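PDB 5UUJ: AlkZ from Streptomyces sahachiroi, which belongs to the AlkZ-like DNA glycosylase family, a group in the helix-turn-helix clan, and is built mainly of helices. Local coordinates for residues Arg138-Thr143 with Pro179-Lys184; Ala222-Phe227 with Lys243-Met248. All coordinates share one frame; numbering follows the deposited sequence.

Contact 1: Arg138-Thr143 with Pro179-Lys184; sequences RDELVT and PNRGNK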
ATOM      1  N   ARG A 138      22.797  -1.720   4.935  1.00 35.36           N
ATOM      2  CA  ARG A 138      22.940  -2.578   3.765  1.00 33.78           C
ATOM      3  C   ARG A 138      24.385  -3.037   3.616  1.00 33.67           C
ATOM      4  O   ARG A 138      24.658  -4.228   3.478  1.00 33.29           O
ATOM      5  CB  ARG A 138      22.489  -1.847   2.502  1.00 32.63           C
ATOM      6  CG  ARG A 138      22.780  -2.595   1.205  1.00 39.29           C
ATOM      7  CD  ARG A 138      22.351  -1.784  -0.008  1.00 41.28           C
ATOM      8  NE  ARG A 138      22.996  -0.470  -0.035  1.00 47.39           N
ATOM      9  CZ  ARG A 138      24.149  -0.199  -0.644  1.00 48.11           C
ATOM     10  NH1 ARG A 138      24.809  -1.145  -1.303  1.00 50.64           N
ATOM     11  NH2 ARG A 138      24.643   1.030  -0.598  1.00 48.19           N
ATOM     12  N   ASP A 139      25.308  -2.081   3.650  1.00 30.85           N
ATOM     13  CA  ASP A 139      26.723  -2.375   3.468  1.00 31.77           C
ATOM     14  C   ASP A 139      27.252  -3.299   4.558  1.00 30.24           C
ATOM     15  O   ASP A 139      28.044  -4.199   4.285  1.00 32.71           O
ATOM     16  CB  ASP A 139      27.536  -1.080   3.443  1.00 34.28           C
ATOM     17  CG  ASP A 139      27.253  -0.237   2.212  1.00 42.55           C
ATOM     18  OD1 ASP A 139      27.041  -0.819   1.125  1.00 42.69           O
ATOM     19  OD2 ASP A 139      27.246   1.006   2.333  1.00 46.30           O
ATOM     20  N   GLU A 140      26.813  -3.077   5.792  1.00 30.37           N
ATOM     21  CA  GLU A 140      27.230  -3.920   6.904  1.00 30.96           C
ATOM     22  C   GLU A 140      26.725  -5.350   6.725  1.00 30.67           C
ATOM     23  O   GLU A 140      27.453  -6.306   6.992  1.00 30.72           O
ATOM     24  CB  GLU A 140      26.732  -3.343   8.230  1.00 32.09           C
ATOM     25  CG  GLU A 140      27.518  -2.131   8.701  1.00 30.66           C
ATOM     26  CD  GLU A 140      26.982  -1.546   9.995  1.00 32.75           C
ATOM     27  OE1 GLU A 140      25.821  -1.838  10.352  1.00 30.71           O
ATOM     28  OE2 GLU A 140      27.727  -0.795  10.660  1.00 35.52           O
ATOM     29  N   LEU A 141      25.483  -5.491   6.267  1.00 26.24           N
ATOM     30  CA  LEU A 141      24.894  -6.810   6.056  1.00 25.04           C
ATOM     31  C   LEU A 141      25.567  -7.541   4.893  1.00 25.87           C
ATOM     32  O   LEU A 141      25.856  -8.737   4.982  1.00 26.12           O
ATOM     33  CB  LEU A 141      23.389  -6.691   5.802  1.00 23.05           C
ATOM     34  CG  LEU A 141      22.654  -7.988   5.444  1.00 21.88           C
ATOM     35  CD1 LEU A 141      22.845  -9.055   6.516  1.00 22.16           C
ATOM     36  CD2 LEU A 141      21.175  -7.721   5.219  1.00 20.26           C
ATOM     37  N   VAL A 142      25.815  -6.821   3.805  1.00 32.30           N
ATOM     38  CA  VAL A 142      26.452  -7.409   2.633  1.00 29.24           C
ATOM     39  C   VAL A 142      27.875  -7.835   2.976  1.00 32.27           C
ATOM     40  O   VAL A 142      28.352  -8.861   2.495  1.00 31.92           O
ATOM     41  CB  VAL A 142      26.466  -6.422   1.442  1.00 32.94           C
ATOM     42  CG1 VAL A 142      27.371  -6.925   0.315  1.00 35.09           C
ATOM     43  CG2 VAL A 142      25.056  -6.211   0.918  1.00 29.76           C
ATOM     44  N   THR A 143      28.541  -7.048   3.817  1.00 31.20           N
ATOM     45  CA  THR A 143      29.903  -7.358   4.241  1.00 33.47           C
ATOM     46  C   THR A 143      29.929  -8.650   5.054  1.00 33.21           C
ATOM     47  O   THR A 143      30.838  -9.464   4.903  1.00 34.96           O
ATOM     48  CB  THR A 143      30.511  -6.207   5.069  1.00 34.86           C
ATOM     49  OG1 THR A 143      30.618  -5.038   4.249  1.00 35.69           O
ATOM     50  CG2 THR A 143      31.898  -6.571   5.596  1.00 37.58           C
ATOM     51  N   PRO A 179      15.363   0.495  13.095  1.00 22.36           N
ATOM     52  CA  PRO A 179      15.372   1.946  13.289  1.00 25.05           C
ATOM     53  C   PRO A 179      16.456   2.583  12.432  1.00 24.28           C
ATOM     54  O   PRO A 179      17.533   2.002  12.302  1.00 24.30           O
ATOM     55  CB  PRO A 179      15.678   2.109  14.785  1.00 25.58           C
ATOM     56  CG  PRO A 179      15.428   0.753  15.394  1.00 22.24           C
ATOM     57  CD  PRO A 179      15.735  -0.231  14.319  1.00 24.09           C
ATOM     58  N   ASN A 180      16.181   3.740  11.840  1.00 26.43           N
ATOM     59  CA  ASN A 180      17.200   4.429  11.061  1.00 26.39           C
ATOM     60  C   ASN A 180      18.374   4.815  11.944  1.00 26.01           C
ATOM     61  O   ASN A 180      18.186   5.276  13.070  1.00 30.10           O
ATOM     62  CB  ASN A 180      16.629   5.676  10.383  1.00 25.92           C
ATOM     63  CG  ASN A 180      15.625   5.346   9.296  1.00 29.11           C
ATOM     64  OD1 ASN A 180      15.568   4.219   8.803  1.00 22.17           O
ATOM     65  ND2 ASN A 180      14.829   6.336   8.911  1.00 32.59           N
ATOM     66  N   ARG A 181      19.582   4.597  11.438  1.00 37.95           N
ATOM     67  CA  ARG A 181      20.790   5.080  12.092  1.00 39.03           C
ATOM     68  C   ARG A 181      21.157   6.412  11.453  1.00 40.45           C
ATOM     69  O   ARG A 181      21.778   6.451  10.392  1.00 38.20           O
ATOM     70  CB  ARG A 181      21.931   4.073  11.960  1.00 41.27           C
ATOM     71  CG  ARG A 181      23.136   4.387  12.829  1.00 41.16           C
ATOM     72  CD  ARG A 181      24.302   3.479  12.488  1.00 39.85           C
ATOM     73  NE  ARG A 181      23.945   2.066  12.593  1.00 40.70           N
ATOM     74  CZ  ARG A 181      24.651   1.073  12.058  1.00 41.74           C
ATOM     75  NH1 ARG A 181      25.756   1.331  11.367  1.00 40.12           N
ATOM     76  NH2 ARG A 181      24.247  -0.181  12.207  1.00 39.28           N
ATOM     77  N   GLY A 182      20.753   7.501  12.097  1.00 47.46           N
ATOM     78  CA  GLY A 182      20.856   8.812  11.490  1.00 46.15           C
ATOM     79  C   GLY A 182      19.998   8.856  10.241  1.00 46.14           C
ATOM     80  O   GLY A 182      18.776   8.709  10.314  1.00 47.31           O
ATOM     81  N   ASN A 183      20.641   9.039   9.092  1.00 58.44           N
ATOM     82  CA  ASN A 183      19.940   9.098   7.812  1.00 60.01           C
ATOM     83  C   ASN A 183      20.002   7.782   7.041  1.00 61.02           C
ATOM     84  O   ASN A 183      19.329   7.620   6.023  1.00 60.36           O
ATOM     85  CB  ASN A 183      20.518  10.223   6.955  1.00 65.79           C
ATOM     86  CG  ASN A 183      20.282  11.595   7.560  1.00 70.97           C
ATOM     87  OD1 ASN A 183      19.307  11.810   8.284  1.00 70.58           O
ATOM     88  ND2 ASN A 183      21.177  12.530   7.267  1.00 71.34           N
ATOM     89  N   LYS A 184      20.808   6.845   7.530  1.00 47.21           N
ATOM     90  CA  LYS A 184      20.961   5.552   6.872  1.00 45.70           C
ATOM     91  C   LYS A 184      19.850   4.578   7.258  1.00 43.25           C
ATOM     92  O   LYS A 184      19.363   4.583   8.390  1.00 44.43           O
ATOM     93  CB  LYS A 184      22.325   4.944   7.210  1.00 46.45           C
ATOM     94  CG  LYS A 184      23.497   5.651   6.543  1.00 46.07           C
ATOM     95  CD  LYS A 184      24.830   5.069   6.983  1.00 48.34           C
ATOM     96  CE  LYS A 184      25.992   5.728   6.258  1.00 48.68           C
ATOM     97  NZ  LYS A 184      27.309   5.238   6.752  1.00 52.95           N
TER
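Glu140, on the first turn of helix 138-146, and Arg181, on a loop, join by a two-pronged salt bridge that links helix and loop. The Arg181 side chain is the long arm. From CB, which is directed at the helix, CG runs on anti to the backbone N (chi1 -169°), and the chain stays extended to CD and then bends about CG-CD, which turns NE and the guanidinium to the helix. Within the contact, CB, CG, CD and NE meet nothing of the helix; the grip belongs to the end of the group. Arg181 NH2 donates to Glu140 OE1 at 2.9 Å, on the syn side of that oxygen and not far from the carboxylate plane. Arg181 NH1 donates to Glu140 OE2 at 3.0 Å, but arrives from well above the plane. Both oxygens lie near the guanidinium plane, yet the two flat groups are turned 48° against each other, a twisted version of the end-on pair. Two bonds fix the rotation of the guanidinium. Glu140 OE1 also bonds a residue flanking the segments, and Glu140 N is bonded to Thr137 OG1. At the root of the arm, a type II' turn from Arg181 to Lys184 is closed by Lys184 N to Arg181 O at 3.0 Å, with Gly182 at positive phi. This is a surface tie: helix 138-146 rests on helices 155-160 and 162-172 through Val142 and Leu141, while the loop carrying Arg181 links strands 176-177 and 186-188, and Arg181 also touches Thr186 of the latter.

Contact 2: Ala222-Phe227 with Lys243-Met248; sequences ATIETF and KWFGDM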
ATOM      1  N   ALA A 222     -14.922  -5.700  -5.673  1.00 15.13           N
ATOM      2  CA  ALA A 222     -13.832  -5.834  -6.631  1.00 14.92           C
ATOM      3  C   ALA A 222     -13.831  -7.204  -7.290  1.00 14.97           C
ATOM      4  O   ALA A 222     -14.400  -8.161  -6.763  1.00 15.43           O
ATOM      5  CB  ALA A 222     -12.500  -5.579  -5.948  1.00 13.94           C
ATOM      6  N   THR A 223     -13.190  -7.285  -8.450  1.00 14.92           N
ATOM      7  CA  THR A 223     -13.035  -8.546  -9.162  1.00 18.13           C
ATOM      8  C   THR A 223     -11.761  -9.249  -8.718  1.00 17.81           C
ATOM      9  O   THR A 223     -10.914  -8.660  -8.039  1.00 14.30           O
ATOM     10  CB  THR A 223     -12.973  -8.340 -10.685  1.00 17.45           C
ATOM     11  OG1 THR A 223     -11.773  -7.630 -11.020  1.00 17.71           O
ATOM     12  CG2 THR A 223     -14.186  -7.562 -11.181  1.00 19.66           C
ATOM     13  N   ILE A 224     -11.629 -10.507  -9.116  1.00 15.52           N
ATOM     14  CA  ILE A 224     -10.417 -11.270  -8.865  1.00 15.53           C
ATOM     15  C   ILE A 224      -9.226 -10.610  -9.550  1.00 21.45           C
ATOM     16  O   ILE A 224      -8.141 -10.528  -8.974  1.00 19.27           O
ATOM     17  CB  ILE A 224     -10.568 -12.723  -9.352  1.00 16.39           C
ATOM     18  CG1 ILE A 224     -11.560 -13.457  -8.449  1.00 16.99           C
ATOM     19  CG2 ILE A 224      -9.213 -13.449  -9.368  1.00 16.46           C
ATOM     20  CD1 ILE A 224     -11.917 -14.848  -8.915  1.00 19.41           C
ATOM     21  N   GLU A 225      -9.435 -10.141 -10.777  1.00 23.74           N
ATOM     22  CA  GLU A 225      -8.373  -9.501 -11.548  1.00 24.98           C
ATOM     23  C   GLU A 225      -7.856  -8.252 -10.846  1.00 22.80           C
ATOM     24  O   GLU A 225      -6.648  -8.025 -10.760  1.00 20.23           O
ATOM     25  CB  GLU A 225      -8.874  -9.139 -12.950  1.00 26.19           C
ATOM     26  CG  GLU A 225      -7.846  -8.412 -13.807  1.00 32.74           C
ATOM     27  CD  GLU A 225      -8.311  -8.197 -15.235  1.00 39.50           C
ATOM     28  OE1 GLU A 225      -9.471  -8.543 -15.549  1.00 43.28           O
ATOM     29  OE2 GLU A 225      -7.513  -7.680 -16.048  1.00 45.04           O
ATOM     30  N   THR A 226      -8.786  -7.446 -10.351  1.00 14.90           N
ATOM     31  CA  THR A 226      -8.452  -6.208  -9.660  1.00 19.51           C
ATOM     32  C   THR A 226      -7.669  -6.500  -8.385  1.00 17.91           C
ATOM     33  O   THR A 226      -6.719  -5.788  -8.054  1.00 12.90           O
ATOM     34  CB  THR A 226      -9.723  -5.411  -9.326  1.00 18.29           C
ATOM     35  OG1 THR A 226     -10.350  -4.995 -10.547  1.00 17.50           O
ATOM     36  CG2 THR A 226      -9.405  -4.187  -8.481  1.00 21.47           C
ATOM     37  N   PHE A 227      -8.062  -7.554  -7.678  1.00 13.18           N
ATOM     38  CA  PHE A 227      -7.380  -7.946  -6.454  1.00 12.95           C
ATOM     39  C   PHE A 227      -5.921  -8.314  -6.713  1.00 12.75           C
ATOM     40  O   PHE A 227      -5.020  -7.837  -6.020  1.00 13.99           O
ATOM     41  CB  PHE A 227      -8.095  -9.122  -5.792  1.00 13.16           C
ATOM     42  CG  PHE A 227      -7.298  -9.771  -4.697  1.00 13.05           C
ATOM     43  CD1 PHE A 227      -7.215  -9.188  -3.445  1.00 12.71           C
ATOM     44  CD2 PHE A 227      -6.624 -10.958  -4.925  1.00 14.83           C
ATOM     45  CE1 PHE A 227      -6.480  -9.779  -2.438  1.00 12.72           C
ATOM     46  CE2 PHE A 227      -5.887 -11.556  -3.919  1.00 13.48           C
ATOM     47  CZ  PHE A 227      -5.817 -10.964  -2.674  1.00 13.10           C
ATOM     48  N   LYS A 243      -9.874 -20.708  -6.740  1.00 23.66           N
ATOM     49  CA  LYS A 243     -10.121 -21.548  -5.576  1.00 25.49           C
ATOM     50  C   LYS A 243     -10.201 -20.713  -4.299  1.00 24.52           C
ATOM     51  O   LYS A 243     -11.073 -20.936  -3.460  1.00 24.37           O
ATOM     52  CB  LYS A 243      -9.027 -22.608  -5.435  1.00 25.44           C
ATOM     53  CG  LYS A 243      -9.388 -23.734  -4.476  1.00 34.11           C
ATOM     54  CD  LYS A 243      -8.344 -23.917  -3.381  1.00 39.94           C
ATOM     55  CE  LYS A 243      -7.009 -24.398  -3.933  1.00 42.46           C
ATOM     56  NZ  LYS A 243      -5.988 -24.539  -2.857  1.00 44.50           N
ATOM     57  N   TRP A 244      -9.290 -19.754  -4.157  1.00 22.94           N
ATOM     58  CA  TRP A 244      -9.263 -18.891  -2.979  1.00 22.45           C
ATOM     59  C   TRP A 244     -10.595 -18.182  -2.775  1.00 21.96           C
ATOM     60  O   TRP A 244     -11.157 -18.204  -1.681  1.00 22.37           O
ATOM     61  CB  TRP A 244      -8.148 -17.855  -3.097  1.00 21.64           C
ATOM     62  CG  TRP A 244      -6.775 -18.406  -2.891  1.00 22.33           C
ATOM     63  CD1 TRP A 244      -6.445 -19.641  -2.409  1.00 23.53           C
ATOM     64  CD2 TRP A 244      -5.540 -17.739  -3.164  1.00 22.08           C
ATOM     65  NE1 TRP A 244      -5.080 -19.779  -2.362  1.00 24.68           N
ATOM     66  CE2 TRP A 244      -4.500 -18.625  -2.822  1.00 23.16           C
ATOM     67  CE3 TRP A 244      -5.211 -16.474  -3.664  1.00 21.25           C
ATOM     68  CZ2 TRP A 244      -3.156 -18.290  -2.965  1.00 23.45           C
ATOM     69  CZ3 TRP A 244      -3.875 -16.144  -3.805  1.00 21.58           C
ATOM     70  CH2 TRP A 244      -2.864 -17.048  -3.459  1.00 22.68           C
ATOM     71  N   PHE A 245     -11.091 -17.547  -3.832  1.00 21.26           N
ATOM     72  CA  PHE A 245     -12.359 -16.839  -3.768  1.00 20.90           C
ATOM     73  C   PHE A 245     -13.530 -17.809  -3.650  1.00 22.02           C
ATOM     74  O   PHE A 245     -14.489 -17.548  -2.927  1.00 22.25           O
ATOM     75  CB  PHE A 245     -12.533 -15.945  -4.996  1.00 20.13           C
ATOM     76  CG  PHE A 245     -11.810 -14.633  -4.889  1.00 19.11           C
ATOM     77  CD1 PHE A 245     -10.429 -14.580  -4.966  1.00 19.00           C
ATOM     78  CD2 PHE A 245     -12.511 -13.453  -4.708  1.00 18.45           C
ATOM     79  CE1 PHE A 245      -9.762 -13.376  -4.864  1.00 18.32           C
ATOM     80  CE2 PHE A 245     -11.847 -12.243  -4.607  1.00 17.69           C
ATOM     81  CZ  PHE A 245     -10.472 -12.207  -4.682  1.00 17.66           C
ATOM     82  N   GLY A 246     -13.437 -18.934  -4.350  1.00 22.89           N
ATOM     83  CA  GLY A 246     -14.506 -19.912  -4.364  1.00 24.22           C
ATOM     84  C   GLY A 246     -14.715 -20.579  -3.020  1.00 25.27           C
ATOM     85  O   GLY A 246     -15.848 -20.808  -2.605  1.00 26.19           O
ATOM     86  N   ASP A 247     -13.618 -20.887  -2.337  1.00 25.34           N
ATOM     87  CA  ASP A 247     -13.683 -21.583  -1.056  1.00 27.80           C
ATOM     88  C   ASP A 247     -14.261 -20.704   0.048  1.00 29.11           C
ATOM     89  O   ASP A 247     -14.660 -21.203   1.099  1.00 30.67           O
ATOM     90  CB  ASP A 247     -12.295 -22.075  -0.641  1.00 28.01           C
ATOM     91  CG  ASP A 247     -11.794 -23.216  -1.509  1.00 29.55           C
ATOM     92  OD1 ASP A 247     -12.602 -23.810  -2.251  1.00 29.31           O
ATOM     93  OD2 ASP A 247     -10.587 -23.525  -1.439  1.00 33.98           O
HETATM   94  N   MSE A 248     -14.306 -19.398  -0.181  1.00 29.05           N
HETATM   95  CA  MSE A 248     -14.897 -18.499   0.797  1.00 30.22           C
HETATM   96  C   MSE A 248     -16.420 -18.628   0.774  1.00 27.55           C
HETATM   97  O   MSE A 248     -17.077 -18.397   1.785  1.00 27.66           O
HETATM   98  CB  MSE A 248     -14.465 -17.056   0.538  1.00 26.63           C
HETATM   99  CG  MSE A 248     -12.990 -16.809   0.819  1.00 29.93           C
HETATM  100 SE   MSE A 248     -12.421 -14.981   0.456  1.00 26.50          SE
HETATM  101  CE  MSE A 248     -13.266 -14.090   1.971  1.00 32.28           C
TER
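Phe245 reaches out from helix 238-248 and is met by Ile224 over one face and by Phe227 at its edge. The tight part is the Ile224 side: CG1 of Ile224 stands almost exactly over the ring centre, 3.7 Å from the Phe245 centroid and 8° off the normal, a CH-pi contact. Chi1 of -70° swings that branch beside the backbone N, and CD1 continues past the ring toward Phe245 CB. Phe227 makes the T-shaped partner. The edge of Phe245 is turned to the face of Phe227, with centroids 5.6 Å apart and planes at 73°; the closest carbons, Phe227 CD2 and Phe245 CE1, are 4.0 Å apart. Both phenylalanines are buried, and the atoms that meet are all carbon. Looser ground lies to the outside, where Ile224 is partly exposed, and Glu225 and Gly246, both exposed, make no contact across the segments. Thr223 sits at the N-cap position of helix 224-232, its side chain starting off away from the other helix. This is plain helix-to-helix packing, joining the start of helix 224-232 to the later part of helix 238-248. Helix 204-219 adds to it: Ile212 touches Phe245, and Tyr215 packs edge-to-face with Phe227.

Overall arrangement
The two contacts lie on opposite sides of the chain's centre, with their own centres 39 Å apart and nearest atoms about 27 Å apart, so neither touches the other. They come in series along the chain: contact 1 closes at Lys184 before contact 2 opens at Ala222, and strand 186-188 and helices 190-194 and 204-219 fall between them. All four segments belong to the AlkZ-like glycosylase region of the chain, yet the two contacts share no helix or strand. Contact 1 is at the surface and contact 2 is buried. They are independent local contacts in different parts of this single-chain protein.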